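Long-range contact in serine-rich secreted cell wall anchored (LPXTG-motif ) protein (Lactobacillus reuteri ATCC 53608, PDB 5NXK), which probably helps the bacterium adhere to surfaces in the host gut, acting as a cell-wall-anchored adhesin built on a beta-solenoid: residues N176-L190 / S210-K224. Residues are numbered along the deposited sequence; the frame is centred on the assembly and turned at random.
Sequences NVVLNNSATDIDMWL and SLTMENIGNTEYNIK
Asp187 and the three side chains that reach it, Asn215, Thr219 and Asn222, form the polar centre where two successive coils of the beta-solenoid stack. The Asp187 carboxylate accepts four hydrogen bonds. Thr219 OG1 donates to Asp187 OD1 at 2.7 Å, on the syn side but tilted out of the carboxylate plane, and Asn181 ND2 of its own coil meets the same oxygen. Asp187 OD2 accepts from Asn222 ND2 and Asn215 ND2, each at 2.8 Å, from opposite faces of the carboxylate plane.

Beyond the backbone bond Leu179 N to Thr212 O, the Asn215 amide takes the place of main chain: its ND2 donates to Leu179 O at 3.0 Å, and its OD1 receives Asn181 N from above the carbonyl plane. With CG anti to the backbone N (chi1 -165°), Asn181 OD1 accepts from Ala183 N, an Asx turn, and from Thr184 N, extending it to an Asx motif. Asn218 ND2 ties that turn to the next coil through Thr184 O.

Parallel backbone bonds join 176-181 to 210-214 and, with the register shifted by one residue across the intervening loops, 186-190 to 221-224.

Inside, Met188 CE lies 3.8 Å from Met213 SD, which also packs on Leu179 CB. On the face of the 186-190/221-224 pair that carries Trp189 and Lys224, Lys224 CD makes a CH-pi contact over the Trp189 five-membered ring, whose NE1 hydrogen-bonds Asp226 OD2.

The Asp185 and Glu220 side chains run side by side, their carboxylates turned 66° apart, Lys159 probably offsetting their charge through its salt bridge to Glu220. Four donors around a buried carboxylate would favour its ionised form and fix the corner of both coils.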
loop_
_atom_site.group_PDB
_atom_site.type_symbol
_atom_site.label_atom_id
_atom_site.label_comp_id
_atom_site.label_asym_id
_atom_site.label_seq_id
_atom_site.Cartn_x
_atom_site.Cartn_y
_atom_site.Cartn_z
ATOM N N ASN A 176 -9.719 -4.627 -10.124
ATOM C CA ASN A 176 -8.742 -4.350 -11.165
ATOM C C ASN A 176 -7.824 -3.243 -10.653
ATOM O O ASN A 176 -8.170 -2.053 -10.649
ATOM C CB ASN A 176 -9.409 -3.961 -12.483
ATOM C CG ASN A 176 -10.246 -5.090 -13.062
ATOM O OD1 ASN A 176 -11.473 -5.003 -13.127
ATOM N ND2 ASN A 176 -9.586 -6.170 -13.461
ATOM N N VAL A 177 -6.686 -3.670 -10.129
ATOM C CA VAL A 177 -5.758 -2.760 -9.494
ATOM C C VAL A 177 -4.537 -2.598 -10.355
ATOM O O VAL A 177 -3.955 -3.592 -10.811
ATOM C CB VAL A 177 -5.364 -3.264 -8.093
ATOM C CG1 VAL A 177 -4.304 -2.371 -7.470
ATOM C CG2 VAL A 177 -6.604 -3.357 -7.201
ATOM N N VAL A 178 -4.147 -1.345 -10.552
ATOM C CA VAL A 178 -2.999 -0.986 -11.354
ATOM C C VAL A 178 -2.086 -0.111 -10.503
ATOM O O VAL A 178 -2.561 0.776 -9.808
ATOM C CB VAL A 178 -3.414 -0.223 -12.634
ATOM C CG1 VAL A 178 -2.192 0.254 -13.393
ATOM C CG2 VAL A 178 -4.295 -1.106 -13.534
ATOM N N LEU A 179 -0.787 -0.383 -10.502
ATOM C CA LEU A 179 0.139 0.518 -9.838
ATOM C C LEU A 179 1.207 0.932 -10.835
ATOM O O LEU A 179 1.942 0.090 -11.363
ATOM C CB LEU A 179 0.754 -0.133 -8.600
ATOM C CG LEU A 179 1.586 0.742 -7.653
ATOM C CD1 LEU A 179 1.628 0.084 -6.258
ATOM C CD2 LEU A 179 2.999 1.036 -8.165
ATOM N N ASN A 180 1.285 2.239 -11.068
ATOM C CA ASN A 180 2.233 2.839 -11.991
ATOM C C ASN A 180 3.325 3.524 -11.202
ATOM O O ASN A 180 3.041 4.368 -10.370
ATOM C CB ASN A 180 1.522 3.836 -12.905
ATOM C CG ASN A 180 0.409 3.189 -13.710
ATOM O OD1 ASN A 180 0.624 2.169 -14.369
ATOM N ND2 ASN A 180 -0.794 3.754 -13.631
ATOM N N ASN A 181 4.574 3.144 -11.413
ATOM C CA ASN A 181 5.632 3.710 -10.588
ATOM C C ASN A 181 6.703 4.363 -11.450
ATOM O O ASN A 181 7.386 3.701 -12.237
ATOM C CB ASN A 181 6.242 2.627 -9.684
ATOM C CG ASN A 181 7.080 3.204 -8.548
ATOM O OD1 ASN A 181 7.479 4.363 -8.575
ATOM N ND2 ASN A 181 7.341 2.384 -7.534
ATOM N N SER A 182 6.837 5.674 -11.303
ATOM C CA SER A 182 7.906 6.397 -11.968
ATOM C C SER A 182 8.674 7.238 -10.951
ATOM O O SER A 182 9.263 8.252 -11.302
ATOM C CB SER A 182 7.341 7.275 -13.092
ATOM O OG SER A 182 6.349 8.156 -12.587
ATOM N N ALA A 183 8.665 6.812 -9.689
ATOM C CA ALA A 183 9.186 7.658 -8.620
ATOM C C ALA A 183 9.978 6.918 -7.549
ATOM O O ALA A 183 10.903 7.483 -6.960
ATOM C CB ALA A 183 8.034 8.395 -7.955
ATOM N N THR A 184 9.614 5.668 -7.279
ATOM C CA THR A 184 10.219 4.967 -6.149
ATOM C C THR A 184 10.796 3.601 -6.522
ATOM O O THR A 184 10.464 3.041 -7.573
ATOM C CB THR A 184 9.193 4.819 -5.003
ATOM O OG1 THR A 184 7.996 4.215 -5.504
ATOM C CG2 THR A 184 8.834 6.212 -4.426
ATOM N N ASP A 185 11.664 3.071 -5.661
ATOM C CA ASP A 185 12.384 1.835 -5.958
ATOM C C ASP A 185 11.520 0.597 -5.808
ATOM O O ASP A 185 11.809 -0.450 -6.398
ATOM C CB ASP A 185 13.607 1.686 -5.052
ATOM C CG ASP A 185 14.593 2.840 -5.192
ATOM O OD1 ASP A 185 14.811 3.310 -6.330
ATOM O OD2 ASP A 185 15.169 3.254 -4.162
ATOM N N ILE A 186 10.494 0.692 -4.970
ATOM C CA ILE A 186 9.703 -0.487 -4.615
ATOM C C ILE A 186 8.213 -0.149 -4.759
ATOM O O ILE A 186 7.801 0.928 -4.355
ATOM C CB ILE A 186 10.026 -0.965 -3.167
ATOM C CG1 ILE A 186 11.529 -1.235 -3.017
ATOM C CG2 ILE A 186 9.213 -2.212 -2.808
ATOM C CD1 ILE A 186 11.949 -1.548 -1.583
ATOM N N ASP A 187 7.418 -1.040 -5.358
ATOM C CA ASP A 187 5.979 -0.787 -5.495
ATOM C C ASP A 187 5.236 -1.058 -4.179
ATOM O O ASP A 187 4.411 -0.254 -3.750
ATOM C CB ASP A 187 5.359 -1.634 -6.612
ATOM C CG ASP A 187 5.930 -1.318 -8.004
ATOM O OD1 ASP A 187 6.500 -0.221 -8.212
ATOM O OD2 ASP A 187 5.792 -2.180 -8.903
ATOM N N MET A 188 5.525 -2.195 -3.547
ATOM C CA MET A 188 4.883 -2.555 -2.272
ATOM C C MET A 188 5.939 -3.054 -1.308
ATOM O O MET A 188 6.588 -4.061 -1.578
ATOM C CB MET A 188 3.832 -3.646 -2.459
ATOM C CG MET A 188 2.621 -3.259 -3.290
ATOM S SD MET A 188 1.545 -4.706 -3.517
ATOM C CE MET A 188 0.152 -3.957 -4.359
ATOM N N TRP A 189 6.111 -2.368 -0.185
ATOM C CA TRP A 189 7.070 -2.796 0.813
ATOM C C TRP A 189 6.324 -3.076 2.106
ATOM O O TRP A 189 5.807 -2.160 2.739
ATOM C CB TRP A 189 8.150 -1.727 1.049
ATOM C CG TRP A 189 9.331 -2.223 1.829
ATOM C CD1 TRP A 189 9.473 -3.448 2.414
ATOM C CD2 TRP A 189 10.561 -1.519 2.076
ATOM N NE1 TRP A 189 10.699 -3.546 3.014
ATOM C CE2 TRP A 189 11.388 -2.380 2.819
ATOM C CE3 TRP A 189 11.034 -0.243 1.743
ATOM C CZ2 TRP A 189 12.668 -2.007 3.239
ATOM C CZ3 TRP A 189 12.306 0.120 2.156
ATOM C CH2 TRP A 189 13.108 -0.756 2.894
ATOM N N LEU A 190 6.272 -4.348 2.486
ATOM C CA LEU A 190 5.593 -4.763 3.703
ATOM C C LEU A 190 6.656 -5.280 4.654
ATOM O O LEU A 190 7.316 -6.283 4.380
ATOM C CB LEU A 190 4.535 -5.832 3.433
ATOM C CG LEU A 190 3.374 -5.482 2.487
ATOM C CD1 LEU A 190 3.744 -5.697 1.018
ATOM C CD2 LEU A 190 2.102 -6.257 2.855
ATOM N N SER A 210 -7.497 -8.670 -10.782
ATOM C CA SER A 210 -6.298 -8.436 -11.556
ATOM C C SER A 210 -5.398 -7.441 -10.818
ATOM O O SER A 210 -5.865 -6.482 -10.182
ATOM C CB SER A 210 -6.636 -7.964 -12.984
ATOM O OG SER A 210 -6.719 -6.549 -13.088
ATOM N N LEU A 211 -4.105 -7.719 -10.870
ATOM C CA LEU A 211 -3.094 -6.840 -10.313
ATOM C C LEU A 211 -2.054 -6.609 -11.383
ATOM O O LEU A 211 -1.455 -7.558 -11.881
ATOM C CB LEU A 211 -2.456 -7.446 -9.063
ATOM C CG LEU A 211 -1.235 -6.667 -8.549
ATOM C CD1 LEU A 211 -1.643 -5.248 -8.161
ATOM C CD2 LEU A 211 -0.590 -7.364 -7.356
ATOM N N THR A 212 -1.860 -5.350 -11.757
ATOM C CA THR A 212 -0.896 -5.003 -12.784
ATOM C C THR A 212 0.108 -3.982 -12.244
ATOM O O THR A 212 -0.265 -2.886 -11.821
ATOM C CB THR A 212 -1.597 -4.437 -14.035
ATOM O OG1 THR A 212 -2.558 -5.386 -14.519
ATOM C CG2 THR A 212 -0.593 -4.146 -15.125
ATOM N N MET A 213 1.380 -4.364 -12.244
ATOM C CA MET A 213 2.471 -3.499 -11.813
ATOM C C MET A 213 3.630 -3.650 -12.790
ATOM O O MET A 213 4.642 -4.295 -12.504
ATOM C CB MET A 213 2.891 -3.794 -10.362
ATOM C CG MET A 213 1.716 -3.933 -9.406
ATOM S SD MET A 213 2.131 -3.680 -7.646
ATOM C CE MET A 213 3.100 -5.146 -7.384
ATOM N N GLU A 214 3.450 -3.051 -13.962
ATOM C CA GLU A 214 4.409 -3.177 -15.049
ATOM C C GLU A 214 5.349 -1.983 -15.000
ATOM O O GLU A 214 5.141 -0.993 -15.688
ATOM C CB GLU A 214 3.671 -3.256 -16.382
ATOM C CG GLU A 214 2.932 -4.581 -16.542
ATOM C CD GLU A 214 2.148 -4.672 -17.839
ATOM O OE1 GLU A 214 1.367 -3.740 -18.141
ATOM O OE2 GLU A 214 2.295 -5.691 -18.540
ATOM N N ASN A 215 6.400 -2.103 -14.197
ATOM C CA ASN A 215 7.219 -0.959 -13.832
ATOM C C ASN A 215 8.696 -1.201 -14.080
ATOM O O ASN A 215 9.560 -0.637 -13.403
ATOM C CB ASN A 215 6.959 -0.620 -12.367
ATOM C CG ASN A 215 5.536 -0.133 -12.140
ATOM O OD1 ASN A 215 5.047 0.717 -12.887
ATOM N ND2 ASN A 215 4.866 -0.665 -11.109
ATOM N N ILE A 216 8.967 -2.019 -15.090
ATOM C CA ILE A 216 10.318 -2.431 -15.429
ATOM C C ILE A 216 11.200 -1.229 -15.823
ATOM O O ILE A 216 12.424 -1.293 -15.725
ATOM C CB ILE A 216 10.281 -3.497 -16.561
ATOM C CG1 ILE A 216 11.618 -4.227 -16.680
ATOM C CG2 ILE A 216 9.843 -2.886 -17.888
ATOM C CD1 ILE A 216 11.480 -5.601 -17.281
ATOM N N GLY A 217 10.584 -0.138 -16.260
ATOM C CA GLY A 217 11.328 1.077 -16.567
ATOM C C GLY A 217 11.835 1.821 -15.331
ATOM O O GLY A 217 12.678 2.716 -15.433
ATOM N N ASN A 218 11.356 1.437 -14.152
ATOM C CA ASN A 218 11.572 2.258 -12.963
ATOM C C ASN A 218 11.862 1.483 -11.681
ATOM O O ASN A 218 12.804 1.780 -10.957
ATOM C CB ASN A 218 10.345 3.139 -12.727
ATOM C CG ASN A 218 10.398 3.875 -11.394
ATOM O OD1 ASN A 218 10.881 5.009 -11.321
ATOM N ND2 ASN A 218 9.909 3.228 -10.330
ATOM N N THR A 219 11.019 0.503 -11.398
ATOM C CA THR A 219 11.004 -0.158 -10.097
ATOM C C THR A 219 12.078 -1.237 -9.978
ATOM O O THR A 219 12.309 -1.989 -10.918
ATOM C CB THR A 219 9.617 -0.751 -9.861
ATOM O OG1 THR A 219 8.667 0.319 -9.771
ATOM C CG2 THR A 219 9.567 -1.573 -8.596
ATOM N N GLU A 220 12.746 -1.306 -8.829
ATOM C CA GLU A 220 13.705 -2.388 -8.595
ATOM C C GLU A 220 13.017 -3.671 -8.124
ATOM O O GLU A 220 13.288 -4.737 -8.657
ATOM C CB GLU A 220 14.768 -1.954 -7.587
ATOM C CG GLU A 220 15.606 -0.785 -8.076
ATOM C CD GLU A 220 16.758 -0.458 -7.149
ATOM O OE1 GLU A 220 17.906 -0.821 -7.480
ATOM O OE2 GLU A 220 16.519 0.152 -6.088
ATOM N N TYR A 221 12.131 -3.570 -7.132
ATOM C CA TYR A 221 11.349 -4.732 -6.684
ATOM C C TYR A 221 9.869 -4.380 -6.689
ATOM O O TYR A 221 9.489 -3.347 -6.152
ATOM C CB TYR A 221 11.705 -5.178 -5.264
ATOM C CG TYR A 221 13.122 -4.987 -4.817
ATOM C CD1 TYR A 221 14.185 -5.460 -5.564
ATOM C CD2 TYR A 221 13.394 -4.339 -3.617
ATOM C CE1 TYR A 221 15.486 -5.286 -5.137
ATOM C CE2 TYR A 221 14.686 -4.159 -3.183
ATOM C CZ TYR A 221 15.732 -4.630 -3.945
ATOM O OH TYR A 221 17.027 -4.453 -3.508
ATOM N N ASN A 222 9.024 -5.227 -7.275
ATOM C CA ASN A 222 7.586 -4.966 -7.207
ATOM C C ASN A 222 7.067 -5.131 -5.771
ATOM O O ASN A 222 6.359 -4.277 -5.244
ATOM C CB ASN A 222 6.810 -5.893 -8.142
ATOM C CG ASN A 222 7.157 -5.672 -9.607
ATOM O OD1 ASN A 222 7.664 -6.572 -10.261
ATOM N ND2 ASN A 222 6.886 -4.470 -10.120
ATOM N N ILE A 223 7.408 -6.255 -5.158
ATOM C CA ILE A 223 6.937 -6.572 -3.818
ATOM C C ILE A 223 8.111 -6.986 -2.943
ATOM O O ILE A 223 8.854 -7.903 -3.268
ATOM C CB ILE A 223 5.884 -7.698 -3.822
ATOM C CG1 ILE A 223 4.684 -7.328 -4.702
ATOM C CG2 ILE A 223 5.413 -8.005 -2.395
ATOM C CD1 ILE A 223 3.665 -8.482 -4.840
ATOM N N LYS A 224 8.299 -6.273 -1.844
ATOM C CA LYS A 224 9.324 -6.644 -0.899
ATOM C C LYS A 224 8.651 -7.018 0.411
ATOM O O LYS A 224 7.924 -6.214 1.003
ATOM C CB LYS A 224 10.346 -5.516 -0.698
ATOM C CG LYS A 224 11.541 -5.997 0.097
ATOM C CD LYS A 224 12.587 -4.934 0.387
ATOM C CE LYS A 224 13.781 -5.604 1.065
ATOM N NZ LYS A 224 15.068 -5.222 0.458
HETATM O O HOH W 1 -4.981 -4.793 -13.153
HETATM O O HOH W 2 1.465 -1.047 -14.111
#